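Conserved lipoprotein, putative (PDB 4L1N) is of unknown function, a putative clostridial lipoprotein belonging to a domain family grouped with the beta-propellers. Local coordinates at residues Lys70-Asn75 / Phe126-Leu131; Trp107-Asp112 / Tyr149-Glu154. One frame throughout, in Å; residues are numbered along the deposited sequence.

Contact 1. Residues Lys70-Asn75 / Phe126-Leu131; sequences KNSSNN and FDDNNL
Asp128 OD1 is the polar atom on which the turn at residues 72-75 converges. Ser73 OG donates to Asp128 OD1 over 2.8 Å, arriving on the syn side and only slightly out of the carboxylate plane. The backbone N of Asn74 adds a weak, bent bond to the same OD1. Ser73 can reach it because its OG sits between the backbone N and the carbonyl carbon (chi1 83°), on the side of the turn that faces Asp128. The amide of Asn74 lies over the carboxylate with the two planes 23° apart, its CG 3.3 Å from Asp128 OD1. This is a polar stack of flat groups: Asn74 OD1 is itself an acceptor and makes no bond to Asp128. Ser72 OG instead donates to Asn74 OD1, 2.8 Å, from above the carbonyl plane, a bond that, with Lys76 N on the same oxygen, may limit how the amide turns.

Each side is the turn of a beta-hairpin. Residues 72-75 form a type I turn between strands 70-71 and 77-82, closed by Asn75 N to Ser72 O at 3.0 Å, while residues 126-129 connect strands 118-125 and 130-137. The loops that meet adjoin the outermost strands of the nine-stranded sheet, 70-71 and 118-125, which a bond from Trp125 NE1 to Lys70 O also links.

Next to Asp128 in the chain, Asp127 is short enough to serve its own loop: Asp127 OD1 accepts from Asn129 N at 3.0 Å, which makes an Asx turn, and also from the side-chain ND2 of Asn130 at 2.7 Å.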
ATOM      1  N   LYS A  70      -2.934 -11.196  -3.100  1.00 73.24           N
ATOM      2  CA  LYS A  70      -4.267 -10.942  -2.560  1.00 71.63           C
ATOM      3  C   LYS A  70      -5.183 -10.723  -3.741  1.00 74.56           C
ATOM      4  O   LYS A  70      -4.973  -9.794  -4.526  1.00 72.44           O
ATOM      5  CB  LYS A  70      -4.275  -9.721  -1.620  1.00 71.96           C
ATOM      6  CG  LYS A  70      -4.130 -10.017  -0.133  1.00 86.08           C
ATOM      7  CD  LYS A  70      -3.865  -8.710   0.639  1.00 88.18           C
ATOM      8  CE  LYS A  70      -3.468  -8.921   2.075  1.00 89.25           C
ATOM      9  NZ  LYS A  70      -2.440  -7.939   2.503  1.00 92.47           N
ATOM     10  N   ASN A  71      -6.165 -11.598  -3.903  1.00 73.21           N
ATOM     11  CA  ASN A  71      -7.122 -11.515  -4.996  1.00 74.53           C
ATOM     12  C   ASN A  71      -8.173 -10.446  -4.755  1.00 78.50           C
ATOM     13  O   ASN A  71      -8.520 -10.162  -3.607  1.00 77.43           O
ATOM     14  CB  ASN A  71      -7.813 -12.853  -5.148  1.00 77.08           C
ATOM     15  CG  ASN A  71      -7.331 -13.668  -6.303  1.00 83.94           C
ATOM     16  OD1 ASN A  71      -6.132 -13.917  -6.477  1.00 74.51           O
ATOM     17  ND2 ASN A  71      -8.275 -14.140  -7.086  1.00 73.06           N
ATOM     18  N   SER A  72      -8.714  -9.885  -5.840  1.00 76.24           N
ATOM     19  CA  SER A  72      -9.807  -8.921  -5.787  1.00 75.99           C
ATOM     20  C   SER A  72     -11.083  -9.662  -5.340  1.00 83.19           C
ATOM     21  O   SER A  72     -11.144 -10.892  -5.484  1.00 85.80           O
ATOM     22  CB  SER A  72      -9.989  -8.283  -7.161  1.00 81.35           C
ATOM     23  OG  SER A  72     -11.093  -7.397  -7.181  1.00 95.66           O
ATOM     24  N   SER A  73     -12.098  -8.947  -4.805  1.00 79.02           N
ATOM     25  CA  SER A  73     -13.339  -9.615  -4.358  1.00 80.71           C
ATOM     26  C   SER A  73     -14.031 -10.380  -5.506  1.00 86.56           C
ATOM     27  O   SER A  73     -14.461 -11.509  -5.287  1.00 89.29           O
ATOM     28  CB  SER A  73     -14.312  -8.623  -3.725  1.00 83.64           C
ATOM     29  OG  SER A  73     -15.090  -7.934  -4.688  1.00 96.72           O
ATOM     30  N   ASN A  74     -14.080  -9.788  -6.727  1.00 81.25           N
ATOM     31  CA  ASN A  74     -14.694 -10.380  -7.927  1.00 83.79           C
ATOM     32  C   ASN A  74     -13.771 -11.423  -8.602  1.00 88.21           C
ATOM     33  O   ASN A  74     -14.146 -11.996  -9.630  1.00 90.54           O
ATOM     34  CB  ASN A  74     -15.088  -9.277  -8.942  1.00 82.02           C
ATOM     35  CG  ASN A  74     -13.953  -8.469  -9.545  1.00105.90           C
ATOM     36  OD1 ASN A  74     -12.780  -8.546  -9.147  1.00102.24           O
ATOM     37  ND2 ASN A  74     -14.284  -7.648 -10.529  1.00 98.31           N
ATOM     38  N   ASN A  75     -12.559 -11.643  -8.032  1.00 81.84           N
ATOM     39  CA  ASN A  75     -11.512 -12.568  -8.494  1.00 81.79           C
ATOM     40  C   ASN A  75     -11.055 -12.266  -9.938  1.00 85.74           C
ATOM     41  O   ASN A  75     -10.505 -13.148 -10.598  1.00 87.73           O
ATOM     42  CB  ASN A  75     -11.945 -14.036  -8.340  1.00 83.69           C
ATOM     43  CG  ASN A  75     -12.014 -14.501  -6.904  1.00106.74           C
ATOM     44  OD1 ASN A  75     -11.066 -14.352  -6.118  1.00101.95           O
ATOM     45  ND2 ASN A  75     -13.134 -15.094  -6.530  1.00 99.51           N
ATOM     46  N   PHE A 126      -9.846  -2.113  -1.825  1.00 52.41           N
ATOM     47  CA  PHE A 126     -10.846  -1.124  -1.407  1.00 50.79           C
ATOM     48  C   PHE A 126     -12.173  -1.458  -2.087  1.00 58.91           C
ATOM     49  O   PHE A 126     -13.227  -1.416  -1.452  1.00 61.18           O
ATOM     50  CB  PHE A 126     -10.385   0.310  -1.737  1.00 50.47           C
ATOM     51  CG  PHE A 126     -11.367   1.387  -1.354  1.00 51.32           C
ATOM     52  CD1 PHE A 126     -12.342   1.811  -2.248  1.00 56.00           C
ATOM     53  CD2 PHE A 126     -11.323   1.973  -0.096  1.00 52.35           C
ATOM     54  CE1 PHE A 126     -13.271   2.783  -1.882  1.00 57.29           C
ATOM     55  CE2 PHE A 126     -12.252   2.949   0.271  1.00 55.50           C
ATOM     56  CZ  PHE A 126     -13.215   3.353  -0.628  1.00 55.41           C
ATOM     57  N   ASP A 127     -12.114  -1.746  -3.388  1.00 56.30           N
ATOM     58  CA  ASP A 127     -13.221  -2.166  -4.238  1.00 58.59           C
ATOM     59  C   ASP A 127     -12.608  -2.969  -5.422  1.00 65.71           C
ATOM     60  O   ASP A 127     -11.470  -3.418  -5.312  1.00 63.25           O
ATOM     61  CB  ASP A 127     -14.140  -0.985  -4.660  1.00 60.68           C
ATOM     62  CG  ASP A 127     -13.542   0.174  -5.446  1.00 69.48           C
ATOM     63  OD1 ASP A 127     -12.545  -0.046  -6.179  1.00 70.15           O
ATOM     64  OD2 ASP A 127     -14.127   1.287  -5.402  1.00 72.38           O
ATOM     65  N   ASP A 128     -13.340  -3.184  -6.515  1.00 68.10           N
ATOM     66  CA  ASP A 128     -12.822  -4.012  -7.613  1.00 70.98           C
ATOM     67  C   ASP A 128     -11.858  -3.265  -8.538  1.00 75.40           C
ATOM     68  O   ASP A 128     -11.275  -3.897  -9.426  1.00 77.82           O
ATOM     69  CB  ASP A 128     -13.974  -4.629  -8.431  1.00 76.78           C
ATOM     70  CG  ASP A 128     -14.905  -5.498  -7.598  1.00 93.27           C
ATOM     71  OD1 ASP A 128     -14.418  -6.484  -6.990  1.00 93.40           O
ATOM     72  OD2 ASP A 128     -16.115  -5.189  -7.547  1.00102.98           O
ATOM     73  N   ASN A 129     -11.646  -1.955  -8.314  1.00 69.15           N
ATOM     74  CA  ASN A 129     -10.763  -1.155  -9.166  1.00 67.82           C
ATOM     75  C   ASN A 129      -9.714  -0.387  -8.394  1.00 66.68           C
ATOM     76  O   ASN A 129      -8.833   0.204  -9.016  1.00 65.50           O
ATOM     77  CB  ASN A 129     -11.577  -0.176 -10.005  1.00 72.58           C
ATOM     78  CG  ASN A 129     -12.593  -0.846 -10.882  1.00101.60           C
ATOM     79  OD1 ASN A 129     -12.263  -1.621 -11.795  1.00 95.91           O
ATOM     80  ND2 ASN A 129     -13.855  -0.589 -10.585  1.00 97.55           N
ATOM     81  N   ASN A 130      -9.794  -0.374  -7.058  1.00 61.07           N
ATOM     82  CA  ASN A 130      -8.838   0.367  -6.237  1.00 57.59           C
ATOM     83  C   ASN A 130      -8.280  -0.462  -5.100  1.00 58.84           C
ATOM     84  O   ASN A 130      -8.943  -1.372  -4.600  1.00 58.78           O
ATOM     85  CB  ASN A 130      -9.486   1.630  -5.650  1.00 54.74           C
ATOM     86  CG  ASN A 130     -10.150   2.525  -6.658  1.00 62.94           C
ATOM     87  OD1 ASN A 130      -9.542   3.422  -7.229  1.00 54.76           O
ATOM     88  ND2 ASN A 130     -11.425   2.309  -6.883  1.00 56.24           N
ATOM     89  N   LEU A 131      -7.078  -0.084  -4.650  1.00 53.41           N
ATOM     90  CA  LEU A 131      -6.386  -0.663  -3.505  1.00 51.55           C
ATOM     91  C   LEU A 131      -6.312   0.328  -2.349  1.00 55.12           C
ATOM     92  O   LEU A 131      -6.417   1.545  -2.548  1.00 55.82           O
ATOM     93  CB  LEU A 131      -4.938  -1.054  -3.870  1.00 50.93           C
ATOM     94  CG  LEU A 131      -4.675  -2.246  -4.770  1.00 56.16           C
ATOM     95  CD1 LEU A 131      -3.297  -2.160  -5.336  1.00 54.74           C
ATOM     96  CD2 LEU A 131      -4.828  -3.555  -4.020  1.00 59.78           C
TER

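Contact 2. Residues Trp107-Asp112 / Tyr149-Glu154; sequences WELDLD and YKVNIE
The indole of Trp107 has Glu154 OE1 over one face, 3.9 Å above the ring plane and displaced toward the rim, and Ile153 O at its edge, nearly in plane. At that edge Trp107 NE1 donates to Ile153 O over 2.8 Å, with an N-H...O angle of 146° and the donor almost in line with the C=O bond. The bond helps set the rotation of the ring, and a buried N-H and a carbonyl satisfy each other. Farther along the same edge, Trp107 CZ2 meets Ile153 CD1 at 3.9 Å, the two side chains crossing at about a right angle. Glu154 starts out away from the tryptophan's strand, but its chain bends at chi2 (50°) and brings OE1 back over the indole. Its carboxylate is tilted 48° to the ring and is held by a salt bridge from OE2 to Lys54, which also makes a cation-pi contact with Trp107.

Two residues along the strand, Leu109 points the same way as Trp107. Leu109 CD1 meets Val151 CG1 tip to tip at 4.0 Å, and Leu109 CD2 packs against the carbonyl oxygen of Ile153 at 3.8 Å. Branched aliphatic side chains suit this interior position, where Phe52 also touches Val151 and Ile98 touches Leu109.

The carbonyl is presented where strand 147-152 has just ended. Asn152 OD1 accepts from Glu154 N, 3.1 Å, on a lone pair in the carbonyl plane, making an Asx turn around Ile153. Leu109 and Val151 meet from strands 105-111 and 147-152, while Ile153 and Glu154 add the turn that follows. Strands 49-56 and 157-160 lie between these two in the sheet order, so their contact is consistent with a strongly curved antiparallel sheet whose inner side is packed largely with apolar side chains.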
ATOM      1  N   TRP A 107       1.053  -5.921 -14.955  1.00 69.75           N
ATOM      2  CA  TRP A 107       1.649  -4.590 -14.900  1.00 67.18           C
ATOM      3  C   TRP A 107       2.091  -4.290 -13.458  1.00 67.12           C
ATOM      4  O   TRP A 107       1.851  -5.101 -12.565  1.00 65.14           O
ATOM      5  CB  TRP A 107       0.719  -3.504 -15.463  1.00 65.27           C
ATOM      6  CG  TRP A 107      -0.494  -3.180 -14.641  1.00 64.26           C
ATOM      7  CD1 TRP A 107      -0.611  -2.187 -13.712  1.00 64.95           C
ATOM      8  CD2 TRP A 107      -1.810  -3.716 -14.823  1.00 64.86           C
ATOM      9  NE1 TRP A 107      -1.907  -2.108 -13.263  1.00 63.81           N
ATOM     10  CE2 TRP A 107      -2.666  -3.041 -13.926  1.00 66.88           C
ATOM     11  CE3 TRP A 107      -2.350  -4.721 -15.650  1.00 68.29           C
ATOM     12  CZ2 TRP A 107      -4.026  -3.345 -13.819  1.00 66.49           C
ATOM     13  CZ3 TRP A 107      -3.694  -5.030 -15.532  1.00 70.36           C
ATOM     14  CH2 TRP A 107      -4.510  -4.368 -14.603  1.00 69.21           C
ATOM     15  N   GLU A 108       2.814  -3.175 -13.268  1.00 62.06           N
ATOM     16  CA  GLU A 108       3.300  -2.740 -11.980  1.00 59.77           C
ATOM     17  C   GLU A 108       2.988  -1.260 -11.776  1.00 62.98           C
ATOM     18  O   GLU A 108       2.932  -0.487 -12.735  1.00 63.46           O
ATOM     19  CB  GLU A 108       4.810  -3.050 -11.785  1.00 61.67           C
ATOM     20  CG  GLU A 108       5.793  -2.162 -12.529  1.00 70.34           C
ATOM     21  CD  GLU A 108       7.271  -2.486 -12.393  1.00 91.45           C
ATOM     22  OE1 GLU A 108       7.686  -3.623 -12.720  1.00 85.21           O
ATOM     23  OE2 GLU A 108       8.038  -1.548 -12.088  1.00 85.18           O
ATOM     24  N   LEU A 109       2.728  -0.891 -10.515  1.00 57.36           N
ATOM     25  CA  LEU A 109       2.501   0.480 -10.092  1.00 54.59           C
ATOM     26  C   LEU A 109       3.717   0.921  -9.317  1.00 57.98           C
ATOM     27  O   LEU A 109       4.047   0.335  -8.279  1.00 55.94           O
ATOM     28  CB  LEU A 109       1.236   0.627  -9.246  1.00 52.52           C
ATOM     29  CG  LEU A 109      -0.122   0.425  -9.887  1.00 56.72           C
ATOM     30  CD1 LEU A 109      -1.211   0.632  -8.833  1.00 55.42           C
ATOM     31  CD2 LEU A 109      -0.358   1.370 -11.060  1.00 57.78           C
ATOM     32  N   ASP A 110       4.416   1.914  -9.846  1.00 56.39           N
ATOM     33  CA  ASP A 110       5.633   2.411  -9.231  1.00 56.70           C
ATOM     34  C   ASP A 110       5.461   3.780  -8.687  1.00 60.67           C
ATOM     35  O   ASP A 110       4.921   4.652  -9.354  1.00 62.16           O
ATOM     36  CB  ASP A 110       6.782   2.429 -10.234  1.00 60.85           C
ATOM     37  CG  ASP A 110       7.420   1.088 -10.476  1.00 78.75           C
ATOM     38  OD1 ASP A 110       6.939   0.083  -9.895  1.00 78.62           O
ATOM     39  OD2 ASP A 110       8.412   1.039 -11.232  1.00 92.12           O
ATOM     40  N   LEU A 111       6.007   3.997  -7.508  1.00 54.93           N
ATOM     41  CA  LEU A 111       5.978   5.286  -6.867  1.00 53.52           C
ATOM     42  C   LEU A 111       6.840   6.271  -7.639  1.00 61.85           C
ATOM     43  O   LEU A 111       8.036   6.033  -7.822  1.00 63.71           O
ATOM     44  CB  LEU A 111       6.491   5.092  -5.447  1.00 52.00           C
ATOM     45  CG  LEU A 111       5.925   5.965  -4.347  1.00 53.89           C
ATOM     46  CD1 LEU A 111       4.410   5.990  -4.355  1.00 51.62           C
ATOM     47  CD2 LEU A 111       6.442   5.496  -3.034  1.00 54.73           C
ATOM     48  N   ASP A 112       6.202   7.321  -8.188  1.00 60.36           N
ATOM     49  CA  ASP A 112       6.840   8.433  -8.909  1.00 61.78           C
ATOM     50  C   ASP A 112       7.525   9.284  -7.852  1.00 68.71           C
ATOM     51  O   ASP A 112       6.842   9.914  -7.038  1.00 67.81           O
ATOM     52  CB  ASP A 112       5.778   9.234  -9.692  1.00 62.96           C
ATOM     53  CG  ASP A 112       6.250  10.331 -10.635  1.00 69.48           C
ATOM     54  OD1 ASP A 112       7.472  10.603 -10.677  1.00 72.08           O
ATOM     55  OD2 ASP A 112       5.392  10.913 -11.340  1.00 71.05           O
ATOM     56  N   TYR A 149      -3.737   5.442   1.606  1.00 42.69           N
ATOM     57  CA  TYR A 149      -4.264   5.976   0.356  1.00 40.79           C
ATOM     58  C   TYR A 149      -5.195   4.995  -0.318  1.00 44.60           C
ATOM     59  O   TYR A 149      -5.062   3.779  -0.114  1.00 40.74           O
ATOM     60  CB  TYR A 149      -3.113   6.268  -0.621  1.00 41.60           C
ATOM     61  CG  TYR A 149      -2.122   7.324  -0.191  1.00 40.65           C
ATOM     62  CD1 TYR A 149      -2.325   8.668  -0.499  1.00 41.73           C
ATOM     63  CD2 TYR A 149      -0.963   6.980   0.494  1.00 40.65           C
ATOM     64  CE1 TYR A 149      -1.418   9.648  -0.091  1.00 40.27           C
ATOM     65  CE2 TYR A 149      -0.040   7.947   0.890  1.00 41.47           C
ATOM     66  CZ  TYR A 149      -0.269   9.279   0.594  1.00 48.28           C
ATOM     67  OH  TYR A 149       0.689  10.207   0.936  1.00 46.51           O
ATOM     68  N   LYS A 150      -6.086   5.531  -1.210  1.00 46.37           N
ATOM     69  CA  LYS A 150      -6.968   4.797  -2.136  1.00 47.62           C
ATOM     70  C   LYS A 150      -6.309   4.917  -3.477  1.00 55.53           C
ATOM     71  O   LYS A 150      -6.214   6.035  -3.987  1.00 58.76           O
ATOM     72  CB  LYS A 150      -8.396   5.357  -2.141  1.00 50.10           C
ATOM     73  CG  LYS A 150      -9.365   4.580  -3.040  1.00 55.28           C
ATOM     74  CD  LYS A 150     -10.787   5.135  -2.958  1.00 55.10           C
ATOM     75  CE  LYS A 150     -11.180   5.987  -4.128  1.00 61.67           C
ATOM     76  NZ  LYS A 150     -12.432   5.490  -4.762  1.00 78.62           N
ATOM     77  N   VAL A 151      -5.770   3.818  -4.025  1.00 51.74           N
ATOM     78  CA  VAL A 151      -5.026   3.885  -5.294  1.00 52.17           C
ATOM     79  C   VAL A 151      -5.710   3.091  -6.421  1.00 58.02           C
ATOM     80  O   VAL A 151      -5.931   1.893  -6.287  1.00 58.43           O
ATOM     81  CB  VAL A 151      -3.568   3.401  -5.073  1.00 54.66           C
ATOM     82  CG1 VAL A 151      -2.757   3.446  -6.370  1.00 54.97           C
ATOM     83  CG2 VAL A 151      -2.882   4.205  -3.960  1.00 52.55           C
ATOM     84  N   ASN A 152      -6.011   3.769  -7.540  1.00 56.33           N
ATOM     85  CA  ASN A 152      -6.610   3.185  -8.741  1.00 57.43           C
ATOM     86  C   ASN A 152      -5.583   2.284  -9.427  1.00 61.20           C
ATOM     87  O   ASN A 152      -4.513   2.754  -9.822  1.00 59.44           O
ATOM     88  CB  ASN A 152      -7.090   4.285  -9.669  1.00 58.25           C
ATOM     89  CG  ASN A 152      -8.012   3.830 -10.780  1.00 79.15           C
ATOM     90  OD1 ASN A 152      -7.719   2.917 -11.567  1.00 71.92           O
ATOM     91  ND2 ASN A 152      -9.130   4.516 -10.905  1.00 70.08           N
ATOM     92  N   ILE A 153      -5.901   0.980  -9.538  1.00 59.63           N
ATOM     93  CA  ILE A 153      -4.996  -0.047 -10.074  1.00 60.20           C
ATOM     94  C   ILE A 153      -4.642   0.192 -11.539  1.00 68.59           C
ATOM     95  O   ILE A 153      -3.644  -0.360 -12.012  1.00 70.44           O
ATOM     96  CB  ILE A 153      -5.516  -1.500  -9.862  1.00 63.13           C
ATOM     97  CG1 ILE A 153      -6.774  -1.824 -10.683  1.00 64.64           C
ATOM     98  CG2 ILE A 153      -5.669  -1.825  -8.386  1.00 61.17           C
ATOM     99  CD1 ILE A 153      -6.878  -3.230 -11.099  1.00 66.74           C
ATOM    100  N   GLU A 154      -5.419   1.025 -12.238  1.00 66.52           N
ATOM    101  CA  GLU A 154      -5.197   1.302 -13.651  1.00 68.33           C
ATOM    102  C   GLU A 154      -4.489   2.643 -13.882  1.00 72.97           C
ATOM    103  O   GLU A 154      -3.505   2.672 -14.614  1.00 75.20           O
ATOM    104  CB  GLU A 154      -6.544   1.255 -14.408  1.00 71.71           C
ATOM    105  CG  GLU A 154      -6.454   1.350 -15.922  1.00 83.59           C
ATOM    106  CD  GLU A 154      -5.466   0.414 -16.589  1.00 98.34           C
ATOM    107  OE1 GLU A 154      -5.606  -0.821 -16.439  1.00 93.53           O
ATOM    108  OE2 GLU A 154      -4.544   0.926 -17.263  1.00 85.95           O
TER

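How the contacts relate
Contact 2 belongs to the buried interior and contact 1 to the surface, with centres 13 Å apart. They share one hairpin of the large antiparallel sheet, for strands 130-137 and 147-152 follow each other in the chain and pair side by side. Probable backbone hydrogen bonds pass directly from one contact to the other: Leu131 O faces Val151 N at 2.8 Å and Asn129 O faces Ile153 N at 3.1 Å. The chemistry follows the location. Contact 1 relies on serine, asparagine and aspartate at two turns at the surface, whereas contact 2 combines apolar packing with one tryptophan-to-carbonyl bond. Contact 1 joins the loops beside the sheet's outermost strands; contact 2 spans its inside.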